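Local coordinates for putative flagellar protein FliS (Parabacteroides merdae ATCC 43184, PDB 4YOK) that is of unknown function despite its flagellar name, and joins a prealbumin-like N-terminal domain to a second beta domain of the DUF3823 family, at residues F102-E107 and A183-L188; F120-I125 and G161-S166. One frame throughout, in Å; residues are numbered along the deposited sequence.

Contact 1. Residues F102-E107 and A183-L188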
loop_
_atom_site.group_PDB
_atom_site.type_symbol
_atom_site.label_atom_id
_atom_site.label_comp_id
_atom_site.label_asym_id
_atom_site.label_seq_id
_atom_site.Cartn_x
_atom_site.Cartn_y
_atom_site.Cartn_z
ATOM N N PHE A 102 4.194 9.137 5.861
ATOM C CA PHE A 102 3.710 8.664 7.157
ATOM C C PHE A 102 3.766 7.147 7.275
ATOM O O PHE A 102 3.717 6.434 6.280
ATOM C CB PHE A 102 2.232 9.095 7.381
ATOM C CG PHE A 102 2.046 10.594 7.380
ATOM C CD1 PHE A 102 2.365 11.351 8.506
ATOM C CD2 PHE A 102 1.603 11.257 6.235
ATOM C CE1 PHE A 102 2.254 12.749 8.486
ATOM C CE2 PHE A 102 1.472 12.655 6.222
ATOM C CZ PHE A 102 1.826 13.389 7.339
HETATM N N MSE A 103 3.867 6.671 8.510
HETATM C CA MSE A 103 3.787 5.257 8.844
HETATM C C MSE A 103 2.690 5.107 9.905
HETATM O O MSE A 103 2.567 5.947 10.794
HETATM C CB MSE A 103 5.137 4.674 9.331
HETATM C CG MSE A 103 6.200 4.573 8.234
HETATM SE SE MSE A 103 5.804 3.206 6.846
HETATM C CE MSE A 103 6.063 1.628 7.955
ATOM N N ILE A 104 1.915 4.031 9.801
ATOM C CA ILE A 104 0.865 3.669 10.748
ATOM C C ILE A 104 1.425 2.526 11.582
ATOM O O ILE A 104 2.016 1.607 11.019
ATOM C CB ILE A 104 -0.446 3.254 10.013
ATOM C CG1 ILE A 104 -0.993 4.383 9.121
ATOM C CG2 ILE A 104 -1.517 2.759 11.005
ATOM C CD1 ILE A 104 -2.024 3.893 8.066
ATOM N N SER A 105 1.240 2.573 12.905
ATOM C CA SER A 105 1.705 1.495 13.782
ATOM C C SER A 105 0.755 1.321 14.965
ATOM O O SER A 105 -0.143 2.142 15.147
ATOM C CB SER A 105 3.115 1.790 14.290
ATOM O OG SER A 105 3.119 2.921 15.141
ATOM N N ASN A 106 0.954 0.240 15.755
ATOM C CA ASN A 106 0.197 -0.075 16.977
ATOM C C ASN A 106 -1.328 -0.091 16.739
ATOM O O ASN A 106 -2.087 0.367 17.588
ATOM C CB ASN A 106 0.561 0.940 18.084
ATOM C CG ASN A 106 0.294 0.461 19.490
ATOM O OD1 ASN A 106 0.322 -0.746 19.792
ATOM N ND2 ASN A 106 0.023 1.409 20.380
ATOM N N GLU A 107 -1.770 -0.625 15.599
ATOM C CA GLU A 107 -3.201 -0.622 15.247
ATOM C C GLU A 107 -4.024 -1.585 16.063
ATOM O O GLU A 107 -3.663 -2.753 16.239
ATOM C CB GLU A 107 -3.433 -0.959 13.766
ATOM C CG GLU A 107 -2.624 -0.102 12.821
ATOM C CD GLU A 107 -1.348 -0.772 12.347
ATOM O OE1 GLU A 107 -0.795 -1.603 13.098
ATOM O OE2 GLU A 107 -0.889 -0.448 11.230
ATOM N N ALA A 183 -10.989 -5.360 8.286
ATOM C CA ALA A 183 -10.827 -3.944 8.598
ATOM C C ALA A 183 -9.473 -3.450 8.154
ATOM O O ALA A 183 -8.512 -4.229 8.071
ATOM C CB ALA A 183 -11.007 -3.701 10.096
ATOM N N ARG A 184 -9.384 -2.140 7.912
ATOM C CA ARG A 184 -8.127 -1.499 7.534
ATOM C C ARG A 184 -8.216 -0.010 7.831
ATOM O O ARG A 184 -9.316 0.567 7.835
ATOM C CB ARG A 184 -7.816 -1.730 6.025
ATOM C CG ARG A 184 -6.323 -1.742 5.702
ATOM C CD ARG A 184 -6.090 -1.950 4.201
ATOM N NE ARG A 184 -4.707 -2.340 3.880
ATOM C CZ ARG A 184 -4.182 -2.317 2.655
ATOM N NH1 ARG A 184 -4.913 -1.918 1.618
ATOM N NH2 ARG A 184 -2.910 -2.666 2.462
ATOM N N VAL A 185 -7.064 0.631 8.025
ATOM C CA VAL A 185 -7.067 2.086 8.158
ATOM C C VAL A 185 -6.107 2.641 7.098
ATOM O O VAL A 185 -5.161 1.942 6.706
ATOM C CB VAL A 185 -6.791 2.649 9.568
ATOM C CG1 VAL A 185 -7.947 2.325 10.524
ATOM C CG2 VAL A 185 -5.451 2.173 10.128
ATOM N N GLY A 186 -6.382 3.852 6.637
ATOM C CA GLY A 186 -5.551 4.512 5.631
ATOM C C GLY A 186 -5.210 5.935 6.014
ATOM O O GLY A 186 -5.979 6.586 6.719
ATOM N N VAL A 187 -4.038 6.415 5.574
ATOM C CA VAL A 187 -3.569 7.781 5.803
ATOM C C VAL A 187 -3.047 8.319 4.468
ATOM O O VAL A 187 -2.123 7.752 3.872
ATOM C CB VAL A 187 -2.509 7.909 6.939
ATOM C CG1 VAL A 187 -1.965 9.340 7.028
ATOM C CG2 VAL A 187 -3.090 7.471 8.291
ATOM N N LEU A 188 -3.678 9.387 3.998
ATOM C CA LEU A 188 -3.312 10.087 2.771
ATOM C C LEU A 188 -2.645 11.417 3.127
ATOM O O LEU A 188 -3.195 12.196 3.893
ATOM C CB LEU A 188 -4.566 10.332 1.906
ATOM C CG LEU A 188 -4.349 11.116 0.604
ATOM C CD1 LEU A 188 -3.617 10.252 -0.443
ATOM C CD2 LEU A 188 -5.691 11.611 0.045
#

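Contact 2. Residues F120-I125 and G161-S166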
loop_
_atom_site.group_PDB
_atom_site.type_symbol
_atom_site.label_atom_id
_atom_site.label_comp_id
_atom_site.label_asym_id
_atom_site.label_seq_id
_atom_site.Cartn_x
_atom_site.Cartn_y
_atom_site.Cartn_z
ATOM N N PHE A 120 -4.622 3.864 16.904
ATOM C CA PHE A 120 -3.335 3.623 16.240
ATOM C C PHE A 120 -2.472 4.856 16.328
ATOM O O PHE A 120 -2.923 5.902 16.818
ATOM C CB PHE A 120 -3.511 3.177 14.756
ATOM C CG PHE A 120 -4.365 4.096 13.911
ATOM C CD1 PHE A 120 -5.752 3.987 13.921
ATOM C CD2 PHE A 120 -3.781 5.000 13.033
ATOM C CE1 PHE A 120 -6.541 4.825 13.133
ATOM C CE2 PHE A 120 -4.574 5.823 12.221
ATOM C CZ PHE A 120 -5.947 5.761 12.313
HETATM N N MSE A 121 -1.218 4.715 15.921
HETATM C CA MSE A 121 -0.252 5.802 15.896
HETATM C C MSE A 121 0.088 6.179 14.458
HETATM O O MSE A 121 0.293 5.303 13.618
HETATM C CB MSE A 121 1.033 5.371 16.626
HETATM C CG MSE A 121 0.854 5.301 18.114
HETATM SE SE MSE A 121 1.608 6.911 18.886
HETATM C CE MSE A 121 3.518 6.594 18.362
ATOM N N ILE A 122 0.148 7.476 14.190
ATOM C CA ILE A 122 0.557 8.011 12.892
ATOM C C ILE A 122 1.875 8.699 13.135
ATOM O O ILE A 122 1.933 9.680 13.890
ATOM C CB ILE A 122 -0.478 8.953 12.226
ATOM C CG1 ILE A 122 -1.796 8.210 11.921
ATOM C CG2 ILE A 122 0.139 9.586 10.936
ATOM C CD1 ILE A 122 -2.982 9.168 11.606
ATOM N N ASN A 123 2.927 8.151 12.555
ATOM C CA ASN A 123 4.286 8.667 12.681
ATOM C C ASN A 123 4.653 9.440 11.428
ATOM O O ASN A 123 4.623 8.872 10.330
ATOM C CB ASN A 123 5.260 7.489 12.892
ATOM C CG ASN A 123 4.786 6.525 13.962
ATOM O OD1 ASN A 123 4.746 6.876 15.135
ATOM N ND2 ASN A 123 4.270 5.354 13.565
ATOM N N ARG A 124 5.033 10.719 11.591
ATOM C CA ARG A 124 5.459 11.546 10.465
ATOM C C ARG A 124 6.926 11.232 10.141
ATOM O O ARG A 124 7.797 11.377 11.009
ATOM C CB ARG A 124 5.260 13.042 10.763
ATOM C CG ARG A 124 5.597 13.928 9.551
ATOM C CD ARG A 124 5.360 15.422 9.770
ATOM N NE ARG A 124 6.061 15.898 10.961
ATOM C CZ ARG A 124 5.451 16.432 12.017
ATOM N NH1 ARG A 124 4.127 16.573 12.029
ATOM N NH2 ARG A 124 6.158 16.839 13.062
ATOM N N ILE A 125 7.187 10.766 8.921
ATOM C CA ILE A 125 8.548 10.433 8.458
ATOM C C ILE A 125 9.166 11.638 7.743
ATOM O O ILE A 125 10.349 11.927 7.955
ATOM C CB ILE A 125 8.545 9.153 7.552
ATOM C CG1 ILE A 125 7.870 7.920 8.245
ATOM C CG2 ILE A 125 9.932 8.804 7.020
ATOM C CD1 ILE A 125 8.467 7.451 9.616
ATOM N N GLY A 161 0.593 11.514 15.630
ATOM C CA GLY A 161 0.571 11.128 17.034
ATOM C C GLY A 161 -0.416 10.008 17.285
ATOM O O GLY A 161 -0.735 9.241 16.372
ATOM N N SER A 162 -0.923 9.914 18.521
ATOM C CA SER A 162 -1.901 8.883 18.886
ATOM C C SER A 162 -3.259 9.265 18.332
ATOM O O SER A 162 -3.645 10.433 18.404
ATOM C CB SER A 162 -1.967 8.718 20.404
ATOM O OG SER A 162 -0.720 8.268 20.895
ATOM N N VAL A 163 -3.963 8.309 17.725
ATOM C CA VAL A 163 -5.265 8.556 17.116
ATOM C C VAL A 163 -6.295 7.585 17.729
ATOM O O VAL A 163 -5.971 6.415 17.973
ATOM C CB VAL A 163 -5.139 8.412 15.574
ATOM C CG1 VAL A 163 -6.471 8.538 14.896
ATOM C CG2 VAL A 163 -4.169 9.445 15.013
ATOM N N ASN A 164 -7.499 8.102 18.038
ATOM C CA ASN A 164 -8.612 7.337 18.625
ATOM C C ASN A 164 -9.909 7.709 17.900
ATOM O O ASN A 164 -10.438 8.795 18.108
ATOM C CB ASN A 164 -8.701 7.603 20.146
ATOM C CG ASN A 164 -9.621 6.666 20.881
ATOM O OD1 ASN A 164 -9.724 5.480 20.552
ATOM N ND2 ASN A 164 -10.255 7.154 21.946
ATOM N N LEU A 165 -10.368 6.846 16.992
ATOM C CA LEU A 165 -11.532 7.122 16.140
ATOM C C LEU A 165 -12.640 6.096 16.307
ATOM O O LEU A 165 -12.386 4.915 16.580
ATOM C CB LEU A 165 -11.109 7.168 14.653
ATOM C CG LEU A 165 -9.895 8.048 14.312
ATOM C CD1 LEU A 165 -9.461 7.877 12.870
ATOM C CD2 LEU A 165 -10.169 9.530 14.571
ATOM N N SER A 166 -13.883 6.566 16.148
ATOM C CA SER A 166 -15.084 5.721 16.186
ATOM C C SER A 166 -15.978 6.134 15.049
ATOM O O SER A 166 -16.323 7.310 14.938
ATOM C CB SER A 166 -15.809 5.821 17.522
ATOM O OG SER A 166 -15.103 5.104 18.516
#

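Contact 1. Residues F102-E107 and A183-L188
Ile-104 reaches across to Val-185 and Val-187, and Phe-102 meets Val-187 beside it. The two strands face each other across a beta sandwich, consistent with the E-set type of domain assigned to this half of the chain. Strand 102-105 belongs to the three-stranded sheet and 183-188 to the four-stranded one. Their axes pass 8.2 Å apart, with directions 160° apart. The segments meet here through apolar side chains, without hydrogen bonds between them.

The side chain of Ile-104 starts at a CB that points toward the other sheet. From there it divides. Ile-104 CG2 comes to Val-185 CG2, at 4.1 Å. CG1 lies beside the backbone N (chi1 -59°), anti to the carbonyl carbon. This puts Ile-104 CG1 3.8 Å from Val-187 CG2. Chi2 is extended, which carries Ile-104 CD1 farther in, to 3.7 Å from the same Val-187 CG2. Ile-104 CD1 also approaches the backbone at Val-185 O, at 3.9 Å. The Ile-104 and Val-187 side chains run alongside one another, one pointing each way. With both branches cut away, as in an alanine, Val-187 CG2 and Val-185 CG2 would probably lose their partner across the sandwich, and a gap would open above them.

Around this pair the core is closed by other strands. Ile-122 packs on Phe-102 and Val-187, Leu-136 touches Val-185, and Ile-131 touches Phe-102. The Phe-102 side chain lies roughly square to that of Val-187. Val-187 spreads its two methyls over two partners: CG2 serves Ile-104, while Val-187 CG1 lies 4.1 Å from Phe-102 CD2.

Contact 2. Residues F120-I125 and G161-S166
Phe-120 and Val-163 bond to each other twice through their backbones. Strands 120-124 and 161-166 are neighbours in the antiparallel three-stranded sheet of the C-terminal domain, where 161-168 is an outermost strand. Phe-120 N gives to Val-163 O at 3.1 Å. Val-163 N returns a shorter bond to Phe-120 O at 2.8 Å. The next hydrogen-bonded pair is Ile-122 with Gly-161. Ile-122 N gives to Gly-161 O, almost straight at 174°. Gly-161 N gives to Ile-122 O at 2.9 Å. Gly-161 O also receives a CA-H contact from Met-121 CA, at 3.5 Å. At the backbone angles of Gly-161 a side chain would collide with the carbonyl O of the residue before, which explains a glycine here.

Met-121 and Ser-162 form the non-hydrogen-bonded pair between these two. On their side of the sheet, the bent selenomethionine chain brings Met-121 SE to 3.4 Å from Ser-162 OG. Two side chains find polar partners beyond the contact: Asn-123 ND2 gives to Ser-105 OG, and Ser-166 OG bonds to Asn-117 OD1.

The other face is apolar. Val-163 CB sits over the centre of the Phe-120 ring, and Val-163 CG1 makes a CH-pi contact 4.3 Å from the centroid of that ring. Chi1 of Phe-120 (53°) sets CG between N and the carbonyl carbon, which lays the ring alongside Val-163. Val-163 CG2 turns to Ile-122 CD1, at 3.6 Å. Leu-165 CD1 touches Phe-120 CZ.

The N-H groups and carbonyls of Phe-120, Ile-122, Gly-161 and Val-163 satisfy one another and fix the register. The Phe-120, Ile-122 and Val-163 side chains give the two strands an apolar face toward the opposite sheet.

The two contacts share one sheet and meet between strands 102-111 and 115-124, which follow each other in the chain. Their centres lie 8 Å apart. Probable hydrogen bonds join them: Met-103 O to Asn-123 N at 2.8 Å and Ser-105 O to Met-121 N at 2.9 Å. Contact 2 binds strands within that sheet; contact 1 packs it on the other. Phe-120 and Ile-122 do both, since they also touch Val-185 and Val-187, respectively. The chain of contact 2 lies wholly between the two segments of contact 1. Contact 1 is buried, whereas contact 2 is only partly so. With the function unknown, neither contact can be tied to a site: contact 1 is packing between sheets and contact 2 is pairing within one.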